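Local coordinates for esterase YbfF (Escherichia coli, PDB 3BF7), which probably hydrolyses ester substrates as an alpha/beta hydrolase whose helical cap helps shape the substrate-binding crevice, at residues D125-A130 with Q151-E156. The protein carries 1 engineered substitution. Residues are numbered along the deposited sequence; the frame is centred on the assembly and turned at random.
Sequences DEIFAA and QHLNEE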
loop_
_atom_site.group_PDB
_atom_site.type_symbol
_atom_site.label_atom_id
_atom_site.label_comp_id
_atom_site.label_asym_id
_atom_site.label_seq_id
_atom_site.Cartn_x
_atom_site.Cartn_y
_atom_site.Cartn_z
ATOM N N ASP A 125 -5.194 -17.299 2.264
ATOM C CA ASP A 125 -5.555 -18.288 3.269
ATOM C C ASP A 125 -4.370 -18.951 3.954
ATOM O O ASP A 125 -4.396 -19.164 5.166
ATOM C CB ASP A 125 -6.466 -19.358 2.675
ATOM C CG ASP A 125 -7.876 -18.853 2.428
ATOM O OD1 ASP A 125 -8.184 -17.689 2.781
ATOM O OD2 ASP A 125 -8.682 -19.637 1.883
ATOM N N GLU A 126 -3.333 -19.282 3.194
ATOM C CA GLU A 126 -2.161 -19.919 3.779
ATOM C C GLU A 126 -1.395 -18.935 4.658
ATOM O O GLU A 126 -0.814 -19.322 5.673
ATOM C CB GLU A 126 -1.282 -20.490 2.669
ATOM C CG GLU A 126 -2.025 -21.541 1.859
ATOM C CD GLU A 126 -1.287 -21.967 0.615
ATOM O OE1 GLU A 126 -0.408 -22.845 0.719
ATOM O OE2 GLU A 126 -1.587 -21.415 -0.463
ATOM N N ILE A 127 -1.400 -17.663 4.269
ATOM C CA ILE A 127 -0.744 -16.629 5.064
ATOM C C ILE A 127 -1.500 -16.491 6.397
ATOM O O ILE A 127 -0.881 -16.429 7.460
ATOM C CB ILE A 127 -0.702 -15.286 4.289
ATOM C CG1 ILE A 127 0.398 -15.356 3.222
ATOM C CG2 ILE A 127 -0.462 -14.123 5.244
ATOM C CD1 ILE A 127 0.402 -14.187 2.262
ATOM N N PHE A 128 -2.830 -16.465 6.348
ATOM C CA PHE A 128 -3.618 -16.382 7.577
ATOM C C PHE A 128 -3.349 -17.613 8.448
ATOM O O PHE A 128 -3.253 -17.506 9.669
ATOM C CB PHE A 128 -5.115 -16.301 7.260
ATOM C CG PHE A 128 -5.627 -14.898 7.043
ATOM C CD1 PHE A 128 -5.750 -14.008 8.110
ATOM C CD2 PHE A 128 -6.027 -14.481 5.777
ATOM C CE1 PHE A 128 -6.269 -12.725 7.916
ATOM C CE2 PHE A 128 -6.546 -13.202 5.573
ATOM C CZ PHE A 128 -6.668 -12.323 6.646
ATOM N N ALA A 129 -3.228 -18.780 7.818
ATOM C CA ALA A 129 -2.964 -20.013 8.554
ATOM C C ALA A 129 -1.608 -19.936 9.257
ATOM O O ALA A 129 -1.464 -20.367 10.404
ATOM C CB ALA A 129 -3.000 -21.209 7.605
ATOM N N ALA A 130 -0.615 -19.389 8.564
ATOM C CA ALA A 130 0.726 -19.247 9.124
ATOM C C ALA A 130 0.711 -18.274 10.299
ATOM O O ALA A 130 1.330 -18.522 11.336
ATOM C CB ALA A 130 1.688 -18.756 8.051
ATOM N N GLN A 151 6.496 -23.646 7.533
ATOM C CA GLN A 151 5.749 -24.899 7.457
ATOM C C GLN A 151 4.455 -24.679 6.677
ATOM O O GLN A 151 3.756 -25.633 6.329
ATOM C CB GLN A 151 5.424 -25.405 8.865
ATOM C CG GLN A 151 6.645 -25.536 9.766
ATOM C CD GLN A 151 6.301 -26.011 11.166
ATOM O OE1 GLN A 151 7.173 -26.102 12.032
ATOM N NE2 GLN A 151 5.029 -26.318 11.396
ATOM N N HIS A 152 4.149 -23.412 6.406
ATOM C CA HIS A 152 2.940 -23.037 5.677
ATOM C C HIS A 152 3.239 -22.329 4.363
ATOM O O HIS A 152 2.493 -22.461 3.393
ATOM C CB HIS A 152 2.076 -22.090 6.514
ATOM C CG HIS A 152 1.444 -22.731 7.707
ATOM N ND1 HIS A 152 2.130 -22.982 8.875
ATOM C CD2 HIS A 152 0.182 -23.175 7.907
ATOM C CE1 HIS A 152 1.315 -23.552 9.745
ATOM N NE2 HIS A 152 0.128 -23.682 9.182
ATOM N N LEU A 153 4.327 -21.567 4.351
ATOM C CA LEU A 153 4.711 -20.781 3.187
ATOM C C LEU A 153 6.109 -21.133 2.706
ATOM O O LEU A 153 6.981 -21.461 3.503
ATOM C CB LEU A 153 4.663 -19.293 3.545
ATOM C CG LEU A 153 3.382 -18.789 4.217
ATOM C CD1 LEU A 153 3.609 -17.388 4.767
ATOM C CD2 LEU A 153 2.231 -18.810 3.222
ATOM N N ASN A 154 6.325 -21.054 1.398
ATOM C CA ASN A 154 7.640 -21.358 0.854
ATOM C C ASN A 154 8.312 -20.162 0.194
ATOM O O ASN A 154 9.347 -20.300 -0.456
ATOM C CB ASN A 154 7.557 -22.537 -0.115
ATOM C CG ASN A 154 7.315 -23.850 0.602
ATOM O OD1 ASN A 154 6.194 -24.153 1.012
ATOM N ND2 ASN A 154 8.375 -24.626 0.785
ATOM N N GLU A 155 7.715 -18.987 0.367
ATOM C CA GLU A 155 8.270 -17.753 -0.175
ATOM C C GLU A 155 8.914 -17.013 0.994
ATOM O O GLU A 155 8.229 -16.345 1.770
ATOM C CB GLU A 155 7.168 -16.891 -0.800
ATOM C CG GLU A 155 6.862 -17.201 -2.264
ATOM C CD GLU A 155 6.276 -18.585 -2.489
ATOM O OE1 GLU A 155 6.004 -18.927 -3.659
ATOM O OE2 GLU A 155 6.086 -19.331 -1.507
ATOM N N GLU A 156 10.231 -17.145 1.122
ATOM C CA GLU A 156 10.958 -16.510 2.217
ATOM C C GLU A 156 10.745 -14.998 2.278
ATOM O O GLU A 156 10.671 -14.424 3.363
ATOM C CB GLU A 156 12.454 -16.821 2.108
ATOM C CG GLU A 156 13.273 -16.334 3.297
ATOM C CD GLU A 156 12.942 -17.067 4.587
ATOM O OE1 GLU A 156 13.350 -16.584 5.664
ATOM O OE2 GLU A 156 12.283 -18.127 4.529
HETATM O O HOH W 1 0.079 -24.018 3.447
HETATM O O HOH W 2 1.914 -21.882 0.845
#
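A130 carries the imidazole of H152 on its backbone: its CA lies over one face of the ring, 4.0 Å from the centroid and 18° off the normal, a CH-pi contact. A129 comes in beside it, its CB 3.8 Å from H152 CD2 and its carbonyl O above the same face near the rim. The backbone of H152 points CB at A130, 3.7 Å from A130 CB, and with CG anti to the carbonyl carbon (chi1 -69°) the ring then lies along the helix. L153 is the apolar half of the contact. Its CD2 sits 3.9 Å from both E126 CB and I127 CG1, while CD1 reaches A130 CB at 4.0 Å. The I127 and L153 side chains cross at about a right angle.

The other side is looser and wet. No direct hydrogen bond joins the segments; E126 OE1 and H152 O stay 4.0 Å apart, too far to bond to each other. One water donates to both oxygens; a second lies between them, but its distance to E126 OE1 is so short that this bridge is doubtful.

H152 ND1 makes a weak hydrogen bond to I148 O in helix 142-149, while F128 turns its ring edge-to-face with W179 and F26. The contact joins the loop between helices 142-149 and 156-163 to the start of helix 125-136. I127 and L153 both continue onto helix 156-163, meeting at L162, in what is probably the helical cap inserted after strand 106-112 of the central sheet.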